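Local coordinates for adenosine kinase, putative (Trypanosoma brucei, PDB 3OTX), which probably phosphorylates adenosine to AMP at the expense of ATP, with magnesium as cofactor, in purine salvage, at residues Asn297-Ala302 with Tyr326-Val331; Ile92-Tyr97 with Val114-Lys119; Phe194-Ser199 with Glu213-Thr218; Tyr32-Gly37 with Glu44-Ile49. The protein carries 1 engineered substitution. All blocks are in the same frame, centred on the assembly; numbering follows the deposited sequence.

Contact 1: Asn297-Ala302 with Tyr326-Val331; sequences NGAGDA and YTAQEV. With AP5 (bis(adenosine)-5'-pentaphosphate), chain C.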
# COMPACT_ATOMS: atom_id res chain seq x y z
N ASN A 297 14.15 -0.76 4.29
CA ASN A 297 12.73 -0.88 4.05
C ASN A 297 11.89 0.09 4.88
O ASN A 297 12.31 0.59 5.93
CB ASN A 297 12.23 -2.32 4.32
CG ASN A 297 12.89 -3.38 3.43
OD1 ASN A 297 12.83 -3.30 2.20
ND2 ASN A 297 13.48 -4.39 4.06
N GLY A 298 10.70 0.36 4.37
CA GLY A 298 9.70 1.11 5.13
C GLY A 298 8.81 0.09 5.80
O GLY A 298 8.97 -1.11 5.60
N ALA A 299 7.87 0.59 6.60
CA ALA A 299 7.04 -0.26 7.50
C ALA A 299 5.57 -0.32 7.11
O ALA A 299 4.86 -1.21 7.58
CB ALA A 299 7.12 0.29 8.95
N GLY A 300 5.11 0.60 6.27
CA GLY A 300 3.66 0.77 6.06
C GLY A 300 3.04 -0.39 5.31
O GLY A 300 2.06 -1.00 5.77
N ASP A 301 3.61 -0.70 4.15
CA ASP A 301 3.10 -1.84 3.39
C ASP A 301 3.21 -3.14 4.19
O ASP A 301 2.34 -4.02 4.09
CB ASP A 301 3.86 -2.00 2.07
CG ASP A 301 3.70 -0.80 1.16
OD1 ASP A 301 2.65 -0.10 1.25
OD2 ASP A 301 4.59 -0.56 0.31
N ALA A 302 4.29 -3.29 4.95
CA ALA A 302 4.48 -4.52 5.73
C ALA A 302 3.41 -4.63 6.82
O ALA A 302 2.85 -5.73 7.03
CB ALA A 302 5.87 -4.58 6.33
N TYR A 326 3.81 -7.26 13.87
CA TYR A 326 4.79 -8.30 13.72
C TYR A 326 5.50 -8.19 12.34
O TYR A 326 6.74 -8.18 12.25
CB TYR A 326 4.14 -9.69 13.91
CG TYR A 326 5.08 -10.75 13.42
CD1 TYR A 326 6.20 -11.13 14.17
CD2 TYR A 326 4.89 -11.32 12.17
CE1 TYR A 326 7.10 -12.10 13.68
CE2 TYR A 326 5.78 -12.26 11.67
CZ TYR A 326 6.87 -12.64 12.43
OH TYR A 326 7.73 -13.58 11.91
N THR A 327 4.70 -8.16 11.28
CA THR A 327 5.26 -8.11 9.95
C THR A 327 6.05 -6.83 9.71
O THR A 327 7.13 -6.87 9.13
CB THR A 327 4.20 -8.34 8.84
OG1 THR A 327 3.09 -7.49 9.05
CG2 THR A 327 3.70 -9.79 8.88
N ALA A 328 5.54 -5.70 10.18
CA ALA A 328 6.27 -4.43 10.03
C ALA A 328 7.62 -4.49 10.75
O ALA A 328 8.66 -4.10 10.19
CB ALA A 328 5.44 -3.26 10.55
N GLN A 329 7.61 -5.04 11.97
CA GLN A 329 8.83 -5.16 12.72
C GLN A 329 9.82 -6.12 12.07
O GLN A 329 11.03 -5.90 12.14
CB GLN A 329 8.55 -5.49 14.19
CG GLN A 329 8.01 -4.23 14.88
CD GLN A 329 7.91 -4.32 16.38
OE1 GLN A 329 7.92 -5.41 16.96
NE2 GLN A 329 7.83 -3.18 17.03
N GLU A 330 9.32 -7.15 11.40
CA GLU A 330 10.24 -8.06 10.69
C GLU A 330 10.90 -7.35 9.51
O GLU A 330 12.13 -7.44 9.34
CB GLU A 330 9.51 -9.32 10.21
CG GLU A 330 9.16 -10.32 11.30
CD GLU A 330 10.35 -10.87 12.06
OE1 GLU A 330 11.36 -11.24 11.41
OE2 GLU A 330 10.28 -10.93 13.31
N VAL A 331 10.10 -6.68 8.72
CA VAL A 331 10.55 -6.05 7.48
C VAL A 331 11.57 -4.92 7.74
O VAL A 331 12.58 -4.81 7.03
CB VAL A 331 9.34 -5.62 6.61
CG1 VAL A 331 9.75 -4.62 5.52
CG2 VAL A 331 8.70 -6.86 5.97
PA AP5 C . 4.67 3.52 10.60
O1A AP5 C . 5.97 4.31 10.74
O2A AP5 C . 3.47 4.18 11.25
O3A AP5 C . 4.26 3.24 9.07
PB AP5 C . 4.43 4.25 7.82
O1B AP5 C . 4.61 5.68 8.25
O2B AP5 C . 3.32 3.95 6.87
O3B AP5 C . 5.81 3.69 7.26
PG AP5 C . 6.93 4.30 6.29
O1G AP5 C . 8.21 3.60 6.62
O2G AP5 C . 7.15 5.79 6.44
O3G AP5 C . 6.39 3.81 4.92
PD AP5 C . 6.97 4.03 3.43
O1D AP5 C . 8.24 4.84 3.37
O2D AP5 C . 5.78 4.48 2.62
O3D AP5 C . 7.40 2.52 3.06
PE AP5 C . 6.44 1.38 2.44
O1E AP5 C . 5.08 1.46 3.08
O2E AP5 C . 7.17 0.04 2.48
O5F AP5 C . 4.95 2.03 11.13
C5F AP5 C . 3.98 1.00 10.97
C4F AP5 C . 4.22 -0.07 12.01
O4F AP5 C . 5.58 -0.52 11.93
C3F AP5 C . 4.09 0.41 13.45
O3F AP5 C . 2.75 0.31 13.87
C2F AP5 C . 5.05 -0.48 14.19
O2F AP5 C . 4.44 -1.73 14.45
C1F AP5 C . 6.16 -0.72 13.16
N9A AP5 C . 7.29 0.25 13.27
C8A AP5 C . 7.60 1.29 12.39
N7A AP5 C . 8.72 1.90 12.85
C5A AP5 C . 9.12 1.28 13.98
C6A AP5 C . 10.20 1.45 14.83
N6A AP5 C . 11.17 2.33 14.57
N1A AP5 C . 10.33 0.61 15.91
C2A AP5 C . 9.44 -0.42 16.15
N3A AP5 C . 8.37 -0.59 15.29
C4A AP5 C . 8.23 0.22 14.22
O5J AP5 C . 6.26 1.85 0.89
C5J AP5 C . 7.40 1.93 0.05
C4J AP5 C . 6.88 1.56 -1.34
O4J AP5 C . 6.07 2.63 -1.87
C3J AP5 C . 7.98 1.41 -2.39
O3J AP5 C . 8.16 0.02 -2.63
C2J AP5 C . 7.46 2.19 -3.61
O2J AP5 C . 7.57 1.47 -4.83
C1J AP5 C . 6.02 2.41 -3.25
N9B AP5 C . 5.41 3.56 -3.94
C8B AP5 C . 5.86 4.85 -3.88
N7B AP5 C . 5.05 5.59 -4.68
C5B AP5 C . 4.11 4.77 -5.25
C6B AP5 C . 3.05 5.01 -6.13
N6B AP5 C . 2.80 6.20 -6.70
N1B AP5 C . 2.33 3.91 -6.51
C2B AP5 C . 2.51 2.64 -5.99
N3B AP5 C . 3.58 2.41 -5.16
C4B AP5 C . 4.34 3.48 -4.77
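N297 and T327 supply the two hydrogen bonds that fasten the start of helix 300-311 to helix 317-332. N297 ND2 gives to V331 O at 3.1 Å, 152° at the hydrogen, arriving 32° out of the carbonyl plane. T327 OG1 donates to A302 O at 2.7 Å from well above that carbonyl's plane; T323 O and G324 O of its own helix also lie within bonding range and can only share or compete for that proton.

The apolar part lies between these bonds. A302 CB reaches V331 CB at 3.6 Å. A chi1 of 164° sets V331 CG1 anti to the backbone N, where it meets N297 CB at 3.6 Å, while V331 CG2 goes to A302 CB. A328 CB adds a contact with A299 CB at 4.2 Å.

Two backbone amides hold phosphate oxygens, and a side-chain amide holds an adenine. A299 N donates to AP5 O1G at 3.0 Å and D301 N to AP5 O1E at 2.8 Å, while Q329 NE2, from the second helix, gives to adenine N3A at 3.2 Å. Main-chain donors at a helix start, gripping phosphates within an NGAGD sequence, form the anion hole of the PfkB (ribokinase) family, and D301 is predicted to be the enzyme's proton acceptor.

Contact 2: Ile92-Tyr97 with Val114-Lys119; sequences IADDRY and VEHTTK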
# COMPACT_ATOMS: atom_id res chain seq x y z
N ILE A 92 2.01 -3.62 -16.43
CA ILE A 92 3.44 -3.60 -16.66
C ILE A 92 3.70 -3.65 -18.15
O ILE A 92 2.75 -3.79 -18.95
CB ILE A 92 4.16 -4.83 -16.03
CG1 ILE A 92 3.59 -6.17 -16.58
CG2 ILE A 92 4.09 -4.80 -14.51
CD1 ILE A 92 4.37 -7.42 -16.15
N ALA A 93 4.96 -3.52 -18.52
CA ALA A 93 5.42 -3.86 -19.87
C ALA A 93 6.14 -5.20 -19.83
O ALA A 93 6.61 -5.62 -18.77
CB ALA A 93 6.33 -2.74 -20.47
N ASP A 94 6.27 -5.84 -20.99
CA ASP A 94 7.04 -7.11 -21.09
C ASP A 94 8.52 -6.78 -21.29
O ASP A 94 9.17 -7.18 -22.28
CB ASP A 94 6.49 -7.99 -22.22
CG ASP A 94 7.03 -9.41 -22.17
OD1 ASP A 94 7.31 -9.92 -21.07
OD2 ASP A 94 7.18 -10.02 -23.25
N ASP A 95 9.04 -6.00 -20.35
CA ASP A 95 10.42 -5.61 -20.33
C ASP A 95 11.13 -6.22 -19.12
O ASP A 95 10.55 -7.03 -18.38
CB ASP A 95 10.55 -4.09 -20.39
CG ASP A 95 9.85 -3.37 -19.24
OD1 ASP A 95 9.40 -4.01 -18.27
OD2 ASP A 95 9.75 -2.13 -19.34
N ARG A 96 12.42 -5.91 -18.97
CA ARG A 96 13.20 -6.53 -17.90
C ARG A 96 12.57 -6.29 -16.54
O ARG A 96 12.36 -7.24 -15.77
CB ARG A 96 14.66 -6.07 -17.97
CG ARG A 96 15.52 -6.54 -16.81
CD ARG A 96 15.77 -8.03 -16.78
NE ARG A 96 16.36 -8.45 -15.52
CZ ARG A 96 16.65 -9.71 -15.21
NH1 ARG A 96 16.41 -10.67 -16.08
NH2 ARG A 96 17.17 -10.00 -14.02
N TYR A 97 12.20 -5.03 -16.25
CA TYR A 97 11.58 -4.73 -14.94
C TYR A 97 10.25 -5.45 -14.75
O TYR A 97 10.01 -6.02 -13.68
CB TYR A 97 11.32 -3.21 -14.78
CG TYR A 97 12.53 -2.37 -14.51
CD1 TYR A 97 13.81 -2.89 -14.60
CD2 TYR A 97 12.39 -1.01 -14.24
CE1 TYR A 97 14.96 -2.07 -14.41
CE2 TYR A 97 13.50 -0.19 -14.03
CZ TYR A 97 14.77 -0.72 -14.11
OH TYR A 97 15.84 0.08 -13.89
N VAL A 114 -1.95 -9.38 -14.27
CA VAL A 114 -1.46 -8.07 -14.78
C VAL A 114 -1.72 -7.89 -16.25
O VAL A 114 -1.81 -8.88 -17.02
CB VAL A 114 0.08 -7.89 -14.47
CG1 VAL A 114 0.28 -7.79 -12.93
CG2 VAL A 114 0.90 -9.03 -15.08
N GLU A 115 -1.90 -6.63 -16.61
CA GLU A 115 -2.00 -6.20 -17.98
C GLU A 115 -0.60 -5.99 -18.52
O GLU A 115 0.25 -5.58 -17.76
CB GLU A 115 -2.77 -4.88 -18.03
CG GLU A 115 -3.06 -4.39 -19.46
CD GLU A 115 -4.03 -3.24 -19.51
OE1 GLU A 115 -4.27 -2.61 -18.47
OE2 GLU A 115 -4.52 -2.93 -20.65
N HIS A 116 -0.40 -6.22 -19.81
CA HIS A 116 0.84 -5.80 -20.46
C HIS A 116 0.52 -4.72 -21.45
O HIS A 116 -0.49 -4.81 -22.18
CB HIS A 116 1.53 -6.93 -21.23
CG HIS A 116 1.99 -8.05 -20.35
ND1 HIS A 116 3.31 -8.23 -20.00
CD2 HIS A 116 1.29 -9.01 -19.71
CE1 HIS A 116 3.41 -9.29 -19.21
NE2 HIS A 116 2.20 -9.78 -19.02
N THR A 117 1.35 -3.69 -21.46
CA THR A 117 1.20 -2.59 -22.42
C THR A 117 2.52 -2.39 -23.17
O THR A 117 3.60 -2.76 -22.67
CB THR A 117 0.75 -1.27 -21.72
OG1 THR A 117 0.56 -0.23 -22.71
CG2 THR A 117 1.78 -0.76 -20.72
N THR A 118 2.43 -1.81 -24.37
CA THR A 118 3.63 -1.39 -25.08
C THR A 118 3.77 0.14 -25.06
O THR A 118 4.66 0.71 -25.70
CB THR A 118 3.59 -1.94 -26.52
OG1 THR A 118 2.49 -1.35 -27.21
CG2 THR A 118 3.45 -3.49 -26.52
N LYS A 119 2.89 0.80 -24.31
CA LYS A 119 2.83 2.27 -24.34
C LYS A 119 3.88 3.00 -23.51
O LYS A 119 4.14 4.19 -23.72
CB LYS A 119 1.44 2.74 -23.91
CG LYS A 119 0.32 2.34 -24.87
CD LYS A 119 -1.03 2.69 -24.27
CE LYS A 119 -2.15 2.42 -25.26
NZ LYS A 119 -3.47 2.26 -24.57
O HOH W 1 5.29 -4.70 -23.43
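I92 and H116 pair in the parallel bridge that closes a beta-alpha-beta unit, strand 91-92, helix 96-108 and strand 111-116. The unit is a compact case of two strand ends meeting again after a helical excursion. I92 uses both its polar backbone atoms. Its N donates to E115 O at 3.0 Å, and its O accepts from T117 N at 2.9 Å. H116 CA sits between these bonds and makes a CA-H...O contact with the same I92 O, at 3.2 Å.

Beyond the bridge a water takes over the ladder, accepting from D94 N and donating to T117 O, 2.7 Å away.

The side chains of I92 and H116 run alongside each other. A chi1 of 58° puts I92 CG1 above one imidazole face, nearer the ring's border than its middle and 4.2 Å from the centroid, a CH-pi contact. The extended end carries I92 CD1 on to V114 CG2 at 4.0 Å.

Both segments then turn off. T117 OG1 accepts from K119 N in an ST turn, and D94 centres an inverse gamma turn whose bond is weak. D94 forms a salt bridge with K99, and D95 N-caps helix 96-108 through G98 N. I92 also packs on S122 of strand 122-130, while strand 91-92 forms an outer edge of the large sheet.

Contact 3: Phe194-Ser199 with Glu213-Thr218; sequences FMINLS and EVLPYT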
# COMPACT_ATOMS: atom_id res chain seq x y z
N PHE A 194 -14.10 -3.87 1.43
CA PHE A 194 -13.24 -3.00 0.66
C PHE A 194 -12.40 -2.16 1.58
O PHE A 194 -12.93 -1.53 2.51
CB PHE A 194 -14.06 -2.08 -0.26
CG PHE A 194 -13.21 -1.35 -1.26
CD1 PHE A 194 -12.88 -1.96 -2.47
CD2 PHE A 194 -12.66 -0.12 -0.95
CE1 PHE A 194 -12.07 -1.32 -3.39
CE2 PHE A 194 -11.82 0.55 -1.87
CZ PHE A 194 -11.50 -0.08 -3.08
N MET A 195 -11.09 -2.15 1.32
CA MET A 195 -10.13 -1.47 2.18
C MET A 195 -9.21 -0.61 1.33
O MET A 195 -8.79 -1.03 0.26
CB MET A 195 -9.28 -2.49 2.93
CG MET A 195 -10.05 -3.64 3.52
SD MET A 195 -8.89 -4.82 4.21
CE MET A 195 -7.85 -3.70 5.13
N ILE A 196 -8.89 0.57 1.84
CA ILE A 196 -7.91 1.44 1.18
C ILE A 196 -6.88 1.92 2.17
O ILE A 196 -7.18 2.02 3.39
CB ILE A 196 -8.55 2.68 0.53
CG1 ILE A 196 -9.38 3.49 1.53
CG2 ILE A 196 -9.37 2.30 -0.64
CD1 ILE A 196 -10.08 4.66 0.89
N ASN A 197 -5.68 2.20 1.69
CA ASN A 197 -4.69 2.93 2.47
C ASN A 197 -4.64 4.34 1.91
O ASN A 197 -4.78 4.51 0.72
CB ASN A 197 -3.34 2.22 2.34
CG ASN A 197 -2.19 2.99 2.99
OD1 ASN A 197 -1.24 3.35 2.32
ND2 ASN A 197 -2.29 3.25 4.28
N LEU A 198 -4.41 5.33 2.75
CA LEU A 198 -4.30 6.71 2.27
C LEU A 198 -3.03 7.01 1.48
O LEU A 198 -2.99 7.99 0.73
CB LEU A 198 -4.49 7.68 3.43
CG LEU A 198 -5.86 7.63 4.11
CD1 LEU A 198 -5.98 8.79 5.11
CD2 LEU A 198 -6.99 7.72 3.04
N SER A 199 -1.99 6.18 1.67
CA SER A 199 -0.73 6.17 0.86
C SER A 199 0.22 7.34 1.00
O SER A 199 1.43 7.14 1.17
CB SER A 199 -1.00 5.95 -0.63
OG SER A 199 -1.57 4.67 -0.90
N GLU A 213 -14.89 10.00 -3.94
CA GLU A 213 -15.76 9.08 -4.67
C GLU A 213 -15.73 7.68 -4.05
O GLU A 213 -16.74 6.97 -4.03
CB GLU A 213 -15.37 8.98 -6.14
CG GLU A 213 -15.89 10.10 -7.00
CD GLU A 213 -15.94 9.71 -8.45
OE1 GLU A 213 -16.81 8.88 -8.81
OE2 GLU A 213 -15.15 10.25 -9.24
N VAL A 214 -14.55 7.30 -3.55
CA VAL A 214 -14.32 5.93 -3.07
C VAL A 214 -14.65 5.74 -1.59
O VAL A 214 -15.08 4.65 -1.19
CB VAL A 214 -12.86 5.50 -3.43
CG1 VAL A 214 -12.40 4.23 -2.71
CG2 VAL A 214 -12.71 5.35 -4.97
N LEU A 215 -14.51 6.77 -0.77
CA LEU A 215 -14.68 6.60 0.68
C LEU A 215 -16.03 6.00 1.15
O LEU A 215 -16.04 5.16 2.02
CB LEU A 215 -14.42 7.90 1.43
CG LEU A 215 -12.94 8.29 1.45
CD1 LEU A 215 -12.90 9.76 1.91
CD2 LEU A 215 -12.18 7.38 2.38
N PRO A 216 -17.15 6.44 0.55
CA PRO A 216 -18.44 5.86 1.00
C PRO A 216 -18.49 4.33 0.86
O PRO A 216 -19.19 3.67 1.62
CB PRO A 216 -19.45 6.48 0.05
CG PRO A 216 -18.79 7.69 -0.51
CD PRO A 216 -17.33 7.41 -0.54
N TYR A 217 -17.75 3.78 -0.10
CA TYR A 217 -17.75 2.34 -0.35
C TYR A 217 -16.66 1.64 0.44
O TYR A 217 -16.47 0.43 0.33
CB TYR A 217 -17.47 2.07 -1.84
CG TYR A 217 -18.47 2.51 -2.87
CD1 TYR A 217 -18.28 3.69 -3.60
CD2 TYR A 217 -19.56 1.69 -3.20
CE1 TYR A 217 -19.18 4.06 -4.60
CE2 TYR A 217 -20.45 2.04 -4.19
CZ TYR A 217 -20.26 3.23 -4.89
OH TYR A 217 -21.16 3.56 -5.89
N THR A 218 -15.88 2.41 1.21
CA THR A 218 -14.70 1.88 1.88
C THR A 218 -15.07 1.45 3.30
O THR A 218 -15.49 2.28 4.12
CB THR A 218 -13.58 2.91 1.89
OG1 THR A 218 -13.21 3.22 0.52
CG2 THR A 218 -12.34 2.34 2.59
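The carbonyl oxygen of V214 is gripped by two donors, Y217 N at 3.0 Å and T218 OG1 at 2.9 Å, which approach from opposite faces of its plane. The hydroxyl stands 58° out of that plane, not on a lone pair. The backbone bonds, Y217 N to V214 O and T218 N to L215 O, shape the 3-10 segment 215-217; the hydroxyl adds a further bond.

T218 divides its branches. Chi1 of -61° sets OG1 beside the backbone N, facing back to V214, and puts CG2 anti to that N. The oxygen, occupied by V214 O, still lies near the plane of the F194 ring at its edge, 3.7 Å from F194 CD2.

No hydrogen bond crosses between the segments, and carbon contacts make the join. The side chains of F194 and V214 cross at about a right angle, and F194 CE2 meets V214 CG1 at 3.8 Å, while F194 CB rests 3.5 Å from Y217 O. In the conformer modelled here, one of two, I196 packs against T218 CG2 and its CD1 reaches L215 CD2 at 3.7 Å; both contacts are doubtful in detail.

F194 also meets F168 of the neighbouring strand, and backbone bonds tie it and I196 to I220. Strand 193-197, helices 201-206 and 208-214, and the adjacent parallel strand 220-224 make up a beta-alpha-beta crossover, here at the point where helix and sheet pack together in the alpha/beta core of the ribokinase fold.

Contact 4: Tyr32-Gly37 with Glu44-Ile49; sequences YGLERG and ERQKGI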
# COMPACT_ATOMS: atom_id res chain seq x y z
N TYR A 32 17.01 18.04 -6.73
CA TYR A 32 15.79 17.53 -7.37
C TYR A 32 14.49 18.09 -6.83
O TYR A 32 13.42 17.63 -7.23
CB TYR A 32 15.80 15.98 -7.42
CG TYR A 32 16.85 15.53 -8.42
CD1 TYR A 32 18.09 15.03 -8.00
CD2 TYR A 32 16.64 15.70 -9.80
CE1 TYR A 32 19.05 14.67 -8.92
CE2 TYR A 32 17.60 15.33 -10.71
CZ TYR A 32 18.81 14.83 -10.28
OH TYR A 32 19.76 14.49 -11.22
N GLY A 33 14.57 19.04 -5.90
CA GLY A 33 13.39 19.73 -5.38
C GLY A 33 12.57 18.85 -4.46
O GLY A 33 11.33 18.93 -4.42
N LEU A 34 13.24 17.97 -3.72
CA LEU A 34 12.53 16.96 -2.94
C LEU A 34 12.48 17.29 -1.46
O LEU A 34 13.43 17.87 -0.92
CB LEU A 34 13.18 15.57 -3.10
CG LEU A 34 13.41 15.06 -4.53
CD1 LEU A 34 14.23 13.76 -4.50
CD2 LEU A 34 12.08 14.84 -5.26
N GLU A 35 11.37 16.91 -0.84
CA GLU A 35 11.17 17.11 0.58
C GLU A 35 11.49 15.78 1.29
O GLU A 35 10.87 14.73 1.03
CB GLU A 35 9.71 17.54 0.88
CG GLU A 35 9.58 18.38 2.15
CD GLU A 35 8.19 18.33 2.78
OE1 GLU A 35 7.20 18.04 2.06
OE2 GLU A 35 8.08 18.60 3.99
N ARG A 36 12.47 15.84 2.18
CA ARG A 36 12.92 14.62 2.87
C ARG A 36 11.79 13.82 3.48
O ARG A 36 10.93 14.36 4.18
CB ARG A 36 13.96 14.99 3.94
CG ARG A 36 14.58 13.79 4.64
CD ARG A 36 15.33 14.23 5.89
NE ARG A 36 16.51 15.02 5.58
CZ ARG A 36 17.75 14.56 5.64
NH1 ARG A 36 17.99 13.31 6.03
NH2 ARG A 36 18.76 15.36 5.33
N GLY A 37 11.77 12.52 3.21
CA GLY A 37 10.80 11.59 3.81
C GLY A 37 9.42 11.55 3.20
O GLY A 37 8.52 10.89 3.74
N GLU A 44 8.50 17.08 -14.14
CA GLU A 44 9.53 17.72 -14.90
C GLU A 44 10.60 18.29 -13.94
O GLU A 44 11.76 18.28 -14.26
CB GLU A 44 8.90 18.82 -15.74
CG GLU A 44 9.85 19.53 -16.68
CD GLU A 44 10.30 18.66 -17.84
OE1 GLU A 44 9.74 17.55 -18.03
OE2 GLU A 44 11.22 19.11 -18.56
N ARG A 45 10.19 18.73 -12.74
CA ARG A 45 11.14 19.22 -11.73
C ARG A 45 12.26 18.21 -11.44
O ARG A 45 13.42 18.62 -11.19
CB ARG A 45 10.42 19.61 -10.44
CG ARG A 45 11.33 20.15 -9.32
CD ARG A 45 12.08 21.41 -9.70
NE ARG A 45 13.05 21.85 -8.68
CZ ARG A 45 14.29 21.38 -8.56
NH1 ARG A 45 14.77 20.48 -9.42
NH2 ARG A 45 15.10 21.86 -7.61
N GLN A 46 11.91 16.91 -11.53
CA GLN A 46 12.88 15.85 -11.26
C GLN A 46 13.59 15.28 -12.51
O GLN A 46 14.23 14.23 -12.42
CB GLN A 46 12.29 14.72 -10.45
CG GLN A 46 11.86 15.09 -9.02
CD GLN A 46 10.60 15.93 -8.97
OE1 GLN A 46 9.62 15.64 -9.63
NE2 GLN A 46 10.63 16.99 -8.16
N LYS A 47 13.47 15.97 -13.64
CA LYS A 47 14.11 15.53 -14.88
C LYS A 47 15.56 15.07 -14.61
O LYS A 47 16.33 15.80 -14.02
CB LYS A 47 14.08 16.65 -15.91
CG LYS A 47 14.65 16.32 -17.30
CD LYS A 47 14.65 17.59 -18.17
CE LYS A 47 15.39 17.40 -19.49
NZ LYS A 47 14.96 18.44 -20.46
N GLY A 48 15.87 13.85 -15.01
CA GLY A 48 17.21 13.30 -14.86
C GLY A 48 17.52 12.51 -13.60
O GLY A 48 18.62 11.98 -13.45
N ILE A 49 16.56 12.41 -12.68
CA ILE A 49 16.85 11.80 -11.38
C ILE A 49 17.24 10.31 -11.46
O ILE A 49 18.10 9.85 -10.71
CB ILE A 49 15.72 12.05 -10.34
CG1 ILE A 49 16.16 11.69 -8.92
CG2 ILE A 49 14.40 11.31 -10.72
CD1 ILE A 49 15.08 11.93 -7.84
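Y32 and Q46 bring the two backbones to within 5.1 Å, CA to CA, where each segment bends sharply. On one side helix 26-31 ends in a Schellman motif, with G33 at positive phi. On the other a short 3-10 turn, closed by K47 N to E44 O, runs into a type II beta turn from Q46 to I49, held by I49 N to Q46 O. G48 takes the positive-phi corner and stands at the N-cap of helix 49-54.

The single hydrogen bond across the contact runs from Q46 NE2 to Y32 O, 3.0 Å long, and meets the oxygen nearly along the C=O axis. Bending the glutamine chain at chi2 (73°) brings the amide round to it, while S43 OG takes up Q46 OE1.

The guanidinium of R45 lies with one face over the Y32-G33 peptide, R45 NH1 being 3.5 Å from Y32 C. R45 NH2 and G33 N, 3.3 Å apart, are both donors and form no hydrogen bond; the peptide nitrogen simply lies over the guanidinium face. NH1 is hydrogen-bonded to K31 O in the last turn of the helix.

The Y32 ring receives I49 on one face: I49 CG1 sits above its centre, 3.9 Å from the centroid, in a CH-pi contact. K47 O lies in the ring plane at the edge, and Y32 OH goes on to D52 OD2. L34 CD1 and I49 CD1 meet tip to tip at 3.9 Å.

Carbonyls at a helix C terminus thus receive an arginine and an amide, and the positive charge there would probably be steadied by the helix dipole.

Followed from the N terminus, the four contacts lie in series: contact 4 closes first, then contact 2, contact 3 and contact 1, with none nested in or crossing another. Contact 4 closes a short loop through strand 39-41, at the edge of the smaller five-stranded sheet. Contacts 2 and 3 each bring together the two sides of a helical excursion and reach the same large sheet, one at its outer strand 91-92 and the other in its interior, with nearest atoms about 17 Å apart. Contact 1 joins the last two helices and binds phosphates of the inhibitor AP5; it lies across the chain's centre from contact 3, with their nearest atoms about 5 Å apart.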